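Long-range contacts in REP-associated tyrosine transposase (Escherichia coli, PDB 4ER8), which binds hairpins of repetitive extragenic palindromes (REPs) and cleaves and recombines the mosaic elements built from them, acting as a single-strand DNA endonuclease: residues A[17-22]-A[93-98]; A[49-54]-A[63-68]; A[57-62]-A[159-164]. All coordinates share one frame; numbering follows the deposited sequence.

Contact 1. Residues A[17-22]-A[93-98]; sequences TVNLRN and IWQPRF. With nucleotides of chain B.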
loop_
_atom_site.group_PDB
_atom_site.type_symbol
_atom_site.label_atom_id
_atom_site.label_comp_id
_atom_site.label_asym_id
_atom_site.label_seq_id
_atom_site.Cartn_x
_atom_site.Cartn_y
_atom_site.Cartn_z
ATOM N N THR A 17 -1.662 -1.575 -5.004
ATOM C CA THR A 17 -0.388 -2.286 -4.968
ATOM C C THR A 17 0.467 -1.454 -5.890
ATOM O O THR A 17 0.106 -1.211 -7.076
ATOM C CB THR A 17 -0.491 -3.734 -5.530
ATOM O OG1 THR A 17 -1.228 -4.576 -4.621
ATOM C CG2 THR A 17 0.895 -4.357 -5.670
ATOM N N VAL A 18 1.574 -0.945 -5.347
ATOM C CA VAL A 18 2.513 -0.167 -6.142
ATOM C C VAL A 18 3.881 -0.865 -6.031
ATOM O O VAL A 18 4.390 -1.158 -4.925
ATOM C CB VAL A 18 2.577 1.235 -5.647
ATOM C CG1 VAL A 18 3.680 1.952 -6.293
ATOM C CG2 VAL A 18 1.229 1.962 -5.849
ATOM N N ASN A 19 4.447 -1.181 -7.188
ATOM C CA ASN A 19 5.688 -1.907 -7.240
ATOM C C ASN A 19 6.794 -1.044 -7.754
ATOM O O ASN A 19 6.613 -0.215 -8.647
ATOM C CB ASN A 19 5.583 -3.105 -8.166
ATOM C CG ASN A 19 4.656 -4.183 -7.643
ATOM O OD1 ASN A 19 3.679 -4.515 -8.297
ATOM N ND2 ASN A 19 4.964 -4.750 -6.481
ATOM N N LEU A 20 7.963 -1.264 -7.173
ATOM C CA LEU A 20 9.198 -0.750 -7.703
ATOM C C LEU A 20 9.503 -1.657 -8.890
ATOM O O LEU A 20 9.231 -2.894 -8.835
ATOM C CB LEU A 20 10.276 -0.870 -6.646
ATOM C CG LEU A 20 10.990 0.421 -6.308
ATOM C CD1 LEU A 20 10.038 1.602 -6.315
ATOM C CD2 LEU A 20 11.631 0.259 -4.975
ATOM N N ARG A 21 10.023 -1.033 -9.953
ATOM C CA ARG A 21 10.441 -1.705 -11.190
ATOM C C ARG A 21 11.464 -2.843 -10.963
ATOM O O ARG A 21 11.348 -3.899 -11.560
ATOM C CB ARG A 21 10.990 -0.665 -12.175
ATOM C CG ARG A 21 11.224 -1.182 -13.577
ATOM C CD ARG A 21 10.876 -0.148 -14.622
ATOM N NE ARG A 21 9.886 -0.730 -15.525
ATOM C CZ ARG A 21 9.082 -0.011 -16.295
ATOM N NH1 ARG A 21 9.150 1.312 -16.301
ATOM N NH2 ARG A 21 8.190 -0.611 -17.045
ATOM N N ASN A 22 12.418 -2.614 -10.058
ATOM C CA ASN A 22 13.567 -3.510 -9.782
ATOM C C ASN A 22 13.359 -4.477 -8.575
ATOM O O ASN A 22 13.266 -4.059 -7.412
ATOM C CB ASN A 22 14.834 -2.621 -9.651
ATOM C CG ASN A 22 16.078 -3.364 -9.139
ATOM O OD1 ASN A 22 16.218 -4.592 -9.227
ATOM N ND2 ASN A 22 17.003 -2.579 -8.599
ATOM N N ILE A 93 11.998 4.608 -11.373
ATOM C CA ILE A 93 12.013 3.505 -10.414
ATOM C C ILE A 93 10.703 2.709 -10.324
ATOM O O ILE A 93 10.737 1.529 -10.010
ATOM C CB ILE A 93 12.379 4.008 -9.010
ATOM C CG1 ILE A 93 11.322 5.021 -8.505
ATOM C CG2 ILE A 93 13.809 4.569 -9.031
ATOM C CD1 ILE A 93 11.655 5.709 -7.176
ATOM N N TRP A 94 9.572 3.366 -10.591
ATOM C CA TRP A 94 8.235 2.794 -10.390
ATOM C C TRP A 94 7.766 1.850 -11.474
ATOM O O TRP A 94 7.914 2.157 -12.639
ATOM C CB TRP A 94 7.220 3.941 -10.323
ATOM C CG TRP A 94 7.456 4.812 -9.111
ATOM C CD1 TRP A 94 7.868 6.125 -9.094
ATOM C CD2 TRP A 94 7.344 4.408 -7.736
ATOM N NE1 TRP A 94 8.012 6.557 -7.786
ATOM C CE2 TRP A 94 7.688 5.527 -6.940
ATOM C CE3 TRP A 94 6.976 3.213 -7.105
ATOM C CZ2 TRP A 94 7.670 5.488 -5.543
ATOM C CZ3 TRP A 94 6.952 3.168 -5.710
ATOM C CH2 TRP A 94 7.304 4.299 -4.945
ATOM N N GLN A 95 7.140 0.733 -11.121
ATOM C CA GLN A 95 6.247 0.124 -12.110
ATOM C C GLN A 95 5.153 1.157 -12.473
ATOM O O GLN A 95 4.522 1.749 -11.606
ATOM C CB GLN A 95 5.653 -1.225 -11.679
ATOM C CG GLN A 95 4.363 -1.579 -12.423
ATOM C CD GLN A 95 3.990 -3.027 -12.355
ATOM O OE1 GLN A 95 4.312 -3.721 -11.401
ATOM N NE2 GLN A 95 3.298 -3.506 -13.365
ATOM N N PRO A 96 4.996 1.439 -13.765
ATOM C CA PRO A 96 4.008 2.416 -14.175
ATOM C C PRO A 96 2.629 2.106 -13.598
ATOM O O PRO A 96 2.289 0.942 -13.334
ATOM C CB PRO A 96 3.988 2.238 -15.712
ATOM C CG PRO A 96 5.430 1.925 -16.037
ATOM C CD PRO A 96 5.800 0.958 -14.908
ATOM N N ARG A 97 1.843 3.165 -13.445
ATOM C CA ARG A 97 0.555 3.126 -12.783
ATOM C C ARG A 97 0.600 2.225 -11.538
ATOM O O ARG A 97 1.576 2.276 -10.788
ATOM C CB ARG A 97 -0.522 2.777 -13.790
ATOM C CG ARG A 97 -0.331 3.537 -15.106
ATOM C CD ARG A 97 -1.364 3.149 -16.145
ATOM N NE ARG A 97 -2.714 3.491 -15.718
ATOM C CZ ARG A 97 -3.819 3.269 -16.417
ATOM N NH1 ARG A 97 -3.742 2.723 -17.619
ATOM N NH2 ARG A 97 -5.004 3.628 -15.931
ATOM N N PHE A 98 -0.458 1.439 -11.314
ATOM C CA PHE A 98 -0.664 0.703 -10.061
ATOM C C PHE A 98 -1.952 -0.131 -10.140
ATOM O O PHE A 98 -2.842 0.158 -10.956
ATOM C CB PHE A 98 -0.779 1.676 -8.881
ATOM C CG PHE A 98 -1.867 2.692 -9.052
ATOM C CD1 PHE A 98 -3.168 2.429 -8.601
ATOM C CD2 PHE A 98 -1.605 3.941 -9.647
ATOM C CE1 PHE A 98 -4.200 3.365 -8.773
ATOM C CE2 PHE A 98 -2.636 4.894 -9.796
ATOM C CZ PHE A 98 -3.940 4.588 -9.383
ATOM P P DG B 5 6.241 -3.290 -18.086
ATOM O OP1 DG B 5 6.995 -4.367 -18.789
ATOM O OP2 DG B 5 6.962 -2.361 -17.213
ATOM O "O5'" DG B 5 5.415 -2.355 -19.063
ATOM C "C5'" DG B 5 4.847 -1.173 -18.546
ATOM C "C4'" DG B 5 5.249 -0.040 -19.452
ATOM O "O4'" DG B 5 6.631 0.299 -19.168
ATOM C "C3'" DG B 5 5.226 -0.305 -20.967
ATOM O "O3'" DG B 5 4.537 0.761 -21.560
ATOM C "C2'" DG B 5 6.692 -0.226 -21.391
ATOM C "C1'" DG B 5 7.212 0.777 -20.384
ATOM N N9 DG B 5 8.625 0.877 -20.051
ATOM C C8 DG B 5 9.310 2.066 -19.871
ATOM N N7 DG B 5 10.538 1.872 -19.465
ATOM C C5 DG B 5 10.644 0.467 -19.361
ATOM C C6 DG B 5 11.754 -0.359 -18.993
ATOM O O6 DG B 5 12.903 0.008 -18.675
ATOM N N1 DG B 5 11.467 -1.732 -19.002
ATOM C C2 DG B 5 10.234 -2.262 -19.320
ATOM N N2 DG B 5 10.145 -3.608 -19.273
ATOM N N3 DG B 5 9.192 -1.510 -19.698
ATOM C C4 DG B 5 9.476 -0.158 -19.705
ATOM P P DA B 3 -5.829 -5.929 -17.432
ATOM O OP1 DA B 3 -5.456 -4.668 -18.076
ATOM O OP2 DA B 3 -6.386 -6.923 -18.356
ATOM O "O5'" DA B 3 -4.747 -6.673 -16.525
ATOM C "C5'" DA B 3 -4.061 -6.020 -15.480
ATOM C "C4'" DA B 3 -2.974 -5.114 -16.077
ATOM O "O4'" DA B 3 -2.306 -4.385 -15.025
ATOM C "C3'" DA B 3 -1.878 -5.770 -16.879
ATOM O "O3'" DA B 3 -1.443 -4.828 -17.775
ATOM C "C2'" DA B 3 -0.816 -6.008 -15.813
ATOM C "C1'" DA B 3 -0.946 -4.721 -14.988
ATOM N N9 DA B 3 -0.658 -4.740 -13.551
ATOM C C8 DA B 3 -0.881 -5.739 -12.643
ATOM N N7 DA B 3 -0.533 -5.416 -11.420
ATOM C C5 DA B 3 -0.039 -4.125 -11.534
ATOM C C6 DA B 3 0.499 -3.213 -10.592
ATOM N N6 DA B 3 0.650 -3.445 -9.255
ATOM N N1 DA B 3 0.850 -2.006 -11.076
ATOM C C2 DA B 3 0.699 -1.760 -12.368
ATOM N N3 DA B 3 0.235 -2.541 -13.332
ATOM C C4 DA B 3 -0.130 -3.706 -12.835
ATOM P P DC B 31 -4.440 6.112 -13.187
ATOM O OP1 DC B 31 -5.465 5.889 -12.174
ATOM O OP2 DC B 31 -3.522 5.067 -13.604
ATOM O "O5'" DC B 31 -5.191 6.673 -14.474
ATOM C "C5'" DC B 31 -6.242 7.671 -14.425
ATOM C "C4'" DC B 31 -6.890 7.810 -15.805
ATOM O "O4'" DC B 31 -5.843 8.308 -16.683
ATOM C "C3'" DC B 31 -7.399 6.497 -16.446
ATOM O "O3'" DC B 31 -8.726 6.721 -16.631
ATOM C "C2'" DC B 31 -6.731 6.409 -17.805
ATOM C "C1'" DC B 31 -6.005 7.738 -17.950
ATOM N N1 DC B 31 -4.631 7.533 -18.384
ATOM C C2 DC B 31 -4.229 8.005 -19.621
ATOM O O2 DC B 31 -5.105 8.592 -20.277
ATOM N N3 DC B 31 -2.935 7.792 -20.000
ATOM C C4 DC B 31 -2.049 7.141 -19.216
ATOM N N4 DC B 31 -0.746 6.934 -19.592
ATOM C C5 DC B 31 -2.477 6.642 -17.958
ATOM C C6 DC B 31 -3.745 6.858 -17.584
#
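Leu20 lays its CD1 methyl over one face of the Trp94 indole, 3.9 Å from the centroid of the six-membered ring, a CH-pi contact set toward the rim. Val18 CG1 comes in obliquely to the same ring, 3.5 Å from Trp94 CZ3, and its other methyl, CG2, rests on Phe98 CB. This is the packed inner side, backed by Leu28 of helix 27-30 and Trp77 of helix 73-87, while Trp94 NE1 is taken up by Lys81 O. Two backbone bonds hold the segments together round a single bridge at Leu20 and Trp94: Arg21 N to Ile93 O, and Gln95 N to Asn19 O, both 2.7 Å. The loop 93-98 runs beside the end of strand 13-19, in the sheet that carries the HUH nuclease site, and then leads into strand 99-102. The outer side, where Arg21 and Pro96 are partly exposed, belongs to DNA chain B. With CG anti to the backbone N (chi1 -169°) and its chain bent further out, Arg21 has Pro96 CD over one face of its guanidinium and the guanine of DG5 of chain B over the other, though its end sits too close to the DG5 phosphate in the model and its exact place is doubtful. Arg97 starts away from strand 13-19, and its NE donates to OP2 of DC31 of chain B at 2.8 Å. Gln95, its chain extended, reaches the nucleic acid too, giving its NE2 hydrogen bond to a guanine N3.

Contact 2. Residues A[49-54]-A[63-68]; sequences EINAWV and IWTLPE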
loop_
_atom_site.group_PDB
_atom_site.type_symbol
_atom_site.label_atom_id
_atom_site.label_comp_id
_atom_site.label_asym_id
_atom_site.label_seq_id
_atom_site.Cartn_x
_atom_site.Cartn_y
_atom_site.Cartn_z
ATOM N N GLU A 49 -7.943 9.016 4.175
ATOM C CA GLU A 49 -7.701 8.163 5.328
ATOM C C GLU A 49 -6.923 6.896 4.925
ATOM O O GLU A 49 -7.349 6.147 4.029
ATOM C CB GLU A 49 -9.025 7.808 6.016
ATOM C CG GLU A 49 -8.946 7.824 7.557
ATOM C CD GLU A 49 -9.830 6.746 8.201
ATOM O OE1 GLU A 49 -9.440 6.222 9.284
ATOM O OE2 GLU A 49 -10.898 6.409 7.618
ATOM N N ILE A 50 -5.769 6.698 5.559
ATOM C CA ILE A 50 -5.019 5.470 5.433
ATOM C C ILE A 50 -5.653 4.400 6.325
ATOM O O ILE A 50 -5.376 4.343 7.527
ATOM C CB ILE A 50 -3.561 5.633 5.855
ATOM C CG1 ILE A 50 -2.865 6.709 5.015
ATOM C CG2 ILE A 50 -2.831 4.298 5.724
ATOM C CD1 ILE A 50 -1.321 6.875 5.270
ATOM N N ASN A 51 -6.491 3.547 5.728
ATOM C CA ASN A 51 -7.060 2.407 6.424
ATOM C C ASN A 51 -5.945 1.432 6.803
ATOM O O ASN A 51 -5.872 0.988 7.965
ATOM C CB ASN A 51 -8.106 1.726 5.566
ATOM C CG ASN A 51 -9.371 2.530 5.448
ATOM O OD1 ASN A 51 -10.198 2.508 6.336
ATOM N ND2 ASN A 51 -9.540 3.231 4.337
ATOM N N ALA A 52 -5.069 1.123 5.845
ATOM C CA ALA A 52 -3.895 0.333 6.136
ATOM C C ALA A 52 -2.790 0.473 5.089
ATOM O O ALA A 52 -3.049 0.855 3.956
ATOM C CB ALA A 52 -4.264 -1.120 6.322
ATOM N N TRP A 53 -1.559 0.139 5.473
ATOM C CA TRP A 53 -0.473 0.227 4.534
ATOM C C TRP A 53 0.685 -0.675 4.983
ATOM O O TRP A 53 0.984 -0.699 6.166
ATOM C CB TRP A 53 -0.049 1.692 4.481
ATOM C CG TRP A 53 0.667 2.166 3.267
ATOM C CD1 TRP A 53 1.712 1.556 2.620
ATOM C CD2 TRP A 53 0.446 3.414 2.593
ATOM N NE1 TRP A 53 2.119 2.343 1.555
ATOM C CE2 TRP A 53 1.369 3.493 1.539
ATOM C CE3 TRP A 53 -0.454 4.478 2.785
ATOM C CZ2 TRP A 53 1.413 4.593 0.671
ATOM C CZ3 TRP A 53 -0.417 5.557 1.924
ATOM C CH2 TRP A 53 0.498 5.610 0.876
ATOM N N VAL A 54 1.280 -1.452 4.069
ATOM C CA VAL A 54 2.629 -1.988 4.274
ATOM C C VAL A 54 3.592 -1.415 3.251
ATOM O O VAL A 54 3.237 -1.164 2.092
ATOM C CB VAL A 54 2.785 -3.476 3.992
ATOM C CG1 VAL A 54 2.685 -4.277 5.214
ATOM C CG2 VAL A 54 1.868 -3.930 2.870
ATOM N N ILE A 63 -4.631 0.436 1.716
ATOM C CA ILE A 63 -6.070 0.764 1.602
ATOM C C ILE A 63 -6.397 2.218 1.975
ATOM O O ILE A 63 -6.004 2.676 3.058
ATOM C CB ILE A 63 -6.911 -0.137 2.476
ATOM C CG1 ILE A 63 -6.699 -1.605 2.089
ATOM C CG2 ILE A 63 -8.353 0.221 2.304
ATOM C CD1 ILE A 63 -7.194 -2.632 3.147
ATOM N N TRP A 64 -7.094 2.925 1.086
ATOM C CA TRP A 64 -7.488 4.334 1.339
ATOM C C TRP A 64 -8.982 4.523 1.308
ATOM O O TRP A 64 -9.712 3.780 0.649
ATOM C CB TRP A 64 -6.992 5.315 0.267
ATOM C CG TRP A 64 -5.549 5.383 0.023
ATOM C CD1 TRP A 64 -4.565 4.893 0.808
ATOM C CD2 TRP A 64 -4.908 6.048 -1.074
ATOM N NE1 TRP A 64 -3.338 5.155 0.234
ATOM C CE2 TRP A 64 -3.526 5.883 -0.911
ATOM C CE3 TRP A 64 -5.376 6.755 -2.183
ATOM C CZ2 TRP A 64 -2.586 6.387 -1.837
ATOM C CZ3 TRP A 64 -4.439 7.261 -3.114
ATOM C CH2 TRP A 64 -3.066 7.068 -2.930
ATOM N N THR A 65 -9.435 5.560 1.980
ATOM C CA THR A 65 -10.834 5.945 1.913
ATOM C C THR A 65 -10.789 7.428 1.667
ATOM O O THR A 65 -10.140 8.172 2.412
ATOM C CB THR A 65 -11.559 5.697 3.238
ATOM O OG1 THR A 65 -11.667 4.286 3.459
ATOM C CG2 THR A 65 -12.965 6.339 3.223
ATOM N N LEU A 66 -11.462 7.862 0.620
ATOM C CA LEU A 66 -11.373 9.250 0.232
ATOM C C LEU A 66 -12.565 10.039 0.796
ATOM O O LEU A 66 -13.649 9.467 0.992
ATOM C CB LEU A 66 -11.278 9.395 -1.303
ATOM C CG LEU A 66 -10.142 8.755 -2.111
ATOM C CD1 LEU A 66 -10.081 9.371 -3.492
ATOM C CD2 LEU A 66 -8.795 8.878 -1.480
ATOM N N PRO A 67 -12.368 11.355 1.025
ATOM C CA PRO A 67 -13.354 12.299 1.508
ATOM C C PRO A 67 -14.670 12.177 0.766
ATOM O O PRO A 67 -14.726 11.605 -0.321
ATOM C CB PRO A 67 -12.717 13.635 1.159
ATOM C CG PRO A 67 -11.245 13.375 1.297
ATOM C CD PRO A 67 -11.079 12.023 0.726
ATOM N N GLU A 68 -15.737 12.701 1.351
ATOM C CA GLU A 68 -17.035 12.637 0.696
ATOM C C GLU A 68 -16.898 13.457 -0.575
ATOM O O GLU A 68 -16.159 14.426 -0.588
ATOM C CB GLU A 68 -18.143 13.182 1.602
ATOM C CG GLU A 68 -19.540 12.734 1.170
ATOM C CD GLU A 68 -19.595 11.209 0.843
ATOM O OE1 GLU A 68 -19.369 10.841 -0.359
ATOM O OE2 GLU A 68 -19.843 10.396 1.790
#
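A classic beta bulge interrupts the hairpin of strands 49-55 and 59-65, with Asn51 and Ala52 both set against Ile63. Ile63 O receives two weak bonds, from Asn51 N at 2.9 Å and from Ala52 N at 3.3 Å, and Ile63 N returns a firmer one to Ala52 O. Beyond the bulge, Glu49 and Thr65 form a hydrogen-bonded pair; the bond from Glu49 N to Thr65 O is nearly straight (174°). The extra residue turns the Asn51 side chain toward the partner strand, where CB packs on Ile63 CG2 and ND2 donates to Thr65 OG1, the hydroxyl lying in the amide plane. Thr13 also binds that hydroxyl, and Tyr109 holds Asn51 OD1, fixing both ends of the amide. On the face with Ile50, the indoles of Trp53 and Trp64 meet obliquely, planes 43° apart, with Trp53 CZ3 3.4 Å from Trp64 NE1; Trp77 of helix 73-87 stacks on Trp64. It is a bulged antiparallel hairpin at the margin of the central sheet of an HUH nuclease.

Contact 3. Residues A[57-62]-A[159-164]; sequences PEHMHC and AGERII. With NI (nickel (II) ion), chain C; nucleotides of chain B.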
loop_
_atom_site.group_PDB
_atom_site.type_symbol
_atom_site.label_atom_id
_atom_site.label_comp_id
_atom_site.label_asym_id
_atom_site.label_seq_id
_atom_site.Cartn_x
_atom_site.Cartn_y
_atom_site.Cartn_z
ATOM N N PRO A 57 10.516 -3.851 0.889
ATOM C CA PRO A 57 11.685 -3.164 0.357
ATOM C C PRO A 57 11.448 -2.707 -1.060
ATOM O O PRO A 57 11.900 -1.624 -1.421
ATOM C CB PRO A 57 12.775 -4.232 0.394
ATOM C CG PRO A 57 12.257 -5.285 1.365
ATOM C CD PRO A 57 10.782 -5.267 1.194
ATOM N N GLU A 58 10.696 -3.480 -1.841
ATOM C CA GLU A 58 10.500 -3.152 -3.270
ATOM C C GLU A 58 9.068 -2.988 -3.802
ATOM O O GLU A 58 8.891 -2.959 -5.015
ATOM C CB GLU A 58 11.237 -4.162 -4.163
ATOM C CG GLU A 58 11.087 -5.621 -3.715
ATOM C CD GLU A 58 9.648 -6.037 -3.546
ATOM O OE1 GLU A 58 9.195 -6.206 -2.394
ATOM O OE2 GLU A 58 8.957 -6.195 -4.561
ATOM N N HIS A 59 8.063 -2.878 -2.935
ATOM C CA HIS A 59 6.675 -2.637 -3.349
ATOM C C HIS A 59 5.854 -2.388 -2.111
ATOM O O HIS A 59 6.338 -2.581 -0.990
ATOM C CB HIS A 59 6.103 -3.831 -4.142
ATOM C CG HIS A 59 5.670 -5.005 -3.310
ATOM N ND1 HIS A 59 6.556 -5.823 -2.638
ATOM C CD2 HIS A 59 4.439 -5.546 -3.111
ATOM C CE1 HIS A 59 5.885 -6.806 -2.049
ATOM N NE2 HIS A 59 4.596 -6.648 -2.305
ATOM N N MET A 60 4.617 -1.962 -2.292
ATOM C CA MET A 60 3.786 -1.697 -1.160
ATOM C C MET A 60 2.365 -1.998 -1.548
ATOM O O MET A 60 2.036 -1.993 -2.742
ATOM C CB MET A 60 3.964 -0.251 -0.681
ATOM C CG MET A 60 3.523 0.872 -1.597
ATOM S SD MET A 60 4.376 2.479 -1.181
ATOM C CE MET A 60 3.794 3.494 -2.483
ATOM N N HIS A 61 1.537 -2.289 -0.548
ATOM C CA HIS A 61 0.116 -2.471 -0.713
ATOM C C HIS A 61 -0.564 -1.579 0.276
ATOM O O HIS A 61 -0.062 -1.416 1.393
ATOM C CB HIS A 61 -0.261 -3.880 -0.337
ATOM C CG HIS A 61 0.461 -4.929 -1.101
ATOM N ND1 HIS A 61 0.100 -5.299 -2.381
ATOM C CD2 HIS A 61 1.504 -5.720 -0.762
ATOM C CE1 HIS A 61 0.910 -6.253 -2.811
ATOM N NE2 HIS A 61 1.761 -6.538 -1.842
ATOM N N CYS A 62 -1.716 -1.022 -0.069
ATOM C CA CYS A 62 -2.412 -0.226 0.946
ATOM C C CYS A 62 -3.921 -0.056 0.706
ATOM O O CYS A 62 -4.431 -0.384 -0.359
ATOM C CB CYS A 62 -1.720 1.113 1.082
ATOM S SG CYS A 62 -1.952 2.087 -0.374
ATOM N N ALA A 159 -3.885 -9.653 -6.734
ATOM C CA ALA A 159 -3.755 -8.508 -5.832
ATOM C C ALA A 159 -2.692 -7.509 -6.327
ATOM O O ALA A 159 -2.161 -6.709 -5.550
ATOM C CB ALA A 159 -3.369 -9.020 -4.472
ATOM N N GLY A 160 -2.346 -7.587 -7.601
ATOM C CA GLY A 160 -1.365 -6.703 -8.171
ATOM C C GLY A 160 0.088 -7.064 -7.953
ATOM O O GLY A 160 0.969 -6.362 -8.462
ATOM N N GLU A 161 0.373 -8.136 -7.201
ATOM C CA GLU A 161 1.788 -8.562 -7.030
ATOM C C GLU A 161 2.538 -8.776 -8.365
ATOM O O GLU A 161 1.951 -9.197 -9.387
ATOM C CB GLU A 161 1.936 -9.808 -6.156
ATOM C CG GLU A 161 1.225 -9.774 -4.783
ATOM C CD GLU A 161 2.003 -9.080 -3.687
ATOM O OE1 GLU A 161 2.995 -8.363 -3.962
ATOM O OE2 GLU A 161 1.621 -9.244 -2.510
ATOM N N ARG A 162 3.843 -8.476 -8.339
ATOM C CA ARG A 162 4.726 -8.786 -9.457
ATOM C C ARG A 162 4.717 -10.289 -9.747
ATOM O O ARG A 162 4.567 -11.107 -8.825
ATOM C CB ARG A 162 6.128 -8.238 -9.220
ATOM C CG ARG A 162 7.021 -9.090 -8.414
ATOM C CD ARG A 162 8.089 -8.240 -7.681
ATOM N NE ARG A 162 8.770 -7.344 -8.586
ATOM C CZ ARG A 162 9.267 -6.163 -8.255
ATOM N NH1 ARG A 162 9.172 -5.704 -7.020
ATOM N NH2 ARG A 162 9.856 -5.428 -9.189
ATOM N N ILE A 163 4.808 -10.623 -11.035
ATOM C CA ILE A 163 4.914 -12.002 -11.509
ATOM C C ILE A 163 6.091 -12.700 -10.821
ATOM O O ILE A 163 7.200 -12.149 -10.785
ATOM C CB ILE A 163 5.070 -12.063 -13.073
ATOM C CG1 ILE A 163 5.955 -10.923 -13.604
ATOM C CG2 ILE A 163 3.714 -11.881 -13.774
ATOM C CD1 ILE A 163 7.468 -10.789 -13.010
ATOM N N ILE A 164 5.848 -13.881 -10.238
ATOM C CA ILE A 164 6.938 -14.663 -9.617
ATOM C C ILE A 164 7.607 -15.520 -10.682
ATOM O O ILE A 164 7.055 -16.526 -11.145
ATOM C CB ILE A 164 6.527 -15.524 -8.325
ATOM C CG1 ILE A 164 5.266 -16.391 -8.549
ATOM C CG2 ILE A 164 6.362 -14.626 -7.080
ATOM C CD1 ILE A 164 5.199 -17.671 -7.673
HETATM NI NI NI C . 3.118 -8.001 -1.716
ATOM P P DG B 4 -0.430 -5.191 -19.011
ATOM O OP1 DG B 4 -0.681 -4.151 -20.031
ATOM O OP2 DG B 4 -0.513 -6.640 -19.293
ATOM O "O5'" DG B 4 1.042 -4.877 -18.494
ATOM C "C5'" DG B 4 1.407 -3.615 -18.002
ATOM C "C4'" DG B 4 2.664 -3.791 -17.171
ATOM O "O4'" DG B 4 2.313 -4.697 -16.092
ATOM C "C3'" DG B 4 3.866 -4.439 -17.867
ATOM O "O3'" DG B 4 5.025 -3.951 -17.253
ATOM C "C2'" DG B 4 3.715 -5.919 -17.520
ATOM C "C1'" DG B 4 3.254 -5.793 -16.074
ATOM N N9 DG B 4 2.562 -6.961 -15.496
ATOM C C8 DG B 4 1.975 -8.010 -16.158
ATOM N N7 DG B 4 1.408 -8.894 -15.389
ATOM C C5 DG B 4 1.628 -8.394 -14.113
ATOM C C6 DG B 4 1.231 -8.909 -12.831
ATOM O O6 DG B 4 0.588 -9.964 -12.608
ATOM N N1 DG B 4 1.624 -8.097 -11.749
ATOM C C2 DG B 4 2.290 -6.927 -11.907
ATOM N N2 DG B 4 2.617 -6.297 -10.775
ATOM N N3 DG B 4 2.673 -6.428 -13.092
ATOM C C4 DG B 4 2.313 -7.206 -14.159
ATOM P P DA B 3 -5.829 -5.929 -17.432
ATOM O OP1 DA B 3 -5.456 -4.668 -18.076
ATOM O OP2 DA B 3 -6.386 -6.923 -18.356
ATOM O "O5'" DA B 3 -4.747 -6.673 -16.525
ATOM C "C5'" DA B 3 -4.061 -6.020 -15.480
ATOM C "C4'" DA B 3 -2.974 -5.114 -16.077
ATOM O "O4'" DA B 3 -2.306 -4.385 -15.025
ATOM C "C3'" DA B 3 -1.878 -5.770 -16.879
ATOM O "O3'" DA B 3 -1.443 -4.828 -17.775
ATOM C "C2'" DA B 3 -0.816 -6.008 -15.813
ATOM C "C1'" DA B 3 -0.946 -4.721 -14.988
ATOM N N9 DA B 3 -0.658 -4.740 -13.551
ATOM C C8 DA B 3 -0.881 -5.739 -12.643
ATOM N N7 DA B 3 -0.533 -5.416 -11.420
ATOM C C5 DA B 3 -0.039 -4.125 -11.534
ATOM C C6 DA B 3 0.499 -3.213 -10.592
ATOM N N6 DA B 3 0.650 -3.445 -9.255
ATOM N N1 DA B 3 0.850 -2.006 -11.076
ATOM C C2 DA B 3 0.699 -1.760 -12.368
ATOM N N3 DA B 3 0.235 -2.541 -13.332
ATOM C C4 DA B 3 -0.130 -3.706 -12.835
#
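His59 and His61, two residues apart on one strand, turn toward Glu161, and all three close on a nickel ion. His59 NE2 binds it at 2.1 Å and His61 NE2 at 2.0 Å, while Glu161 grips it with both carboxylate oxygens, OE1 at 2.3 Å and OE2 at 2.1 Å. Each imidazole crosses the glutamate side chain at about a right angle, the carboxylate plane standing 63° from the His59 ring and 79° from the His61 ring. Glu161 reaches the metal by a bend at chi2, and Tyr115 binds its OE2. Beyond the His59 ring, on the side turned from the nickel, Glu58 works in two directions. Its OE1 takes the hydrogen of His59 ND1 at 2.7 Å, met on the syn side of the carboxylate and lying close to the plane of the His59 ring, while OE2 forms a salt bridge with Arg162 NH1 at the guanidinium edge, the two planes 50° apart. With an alanine here instead of Glu58, His59 ND1 is likely to lose its acceptor, the ring to be less firmly set, and Arg162 to be left without this counter-charge. The HUH pair is His59 and His61, and Asn119 and His123 complete the metal site. On the far side of 159-164, Gly160 O receives bonds from DA3 N6 and DG4 N2 of chain B, and Glu161 O one from DG4 N1, consistent with the segment recognising two bases through its backbone carbonyls while feeding a ligand to the metal. Strand 59-65 is flanked in the sheet by strands 13-19 and 49-55; Thr17 of the former binds His61 ND1, and helix 106-122 supplies Asn119.

Overall arrangement
All three contacts meet on one antiparallel sheet, in which strand 59-65 lies between 49-55 and 13-19. Contact 3 supplies three of the five residues that bind the nickel. Contact 1 is its close neighbour, with centres 8 Å apart, and the two touch where Thr17 OG1 lies 2.5 Å from Ala159 O and 2.7 Å from His61 ND1. DA3 of chain B reaches both. Contact 2 lies across the chain's centre from them, about 18 Å from contact 3 and 19 Å from contact 1 between centres. It still shares strand 59-65 with contact 3, Val54 N being 3.0 Å from His61 O, but its Trp53 side chain stays about 11 Å from the nickel.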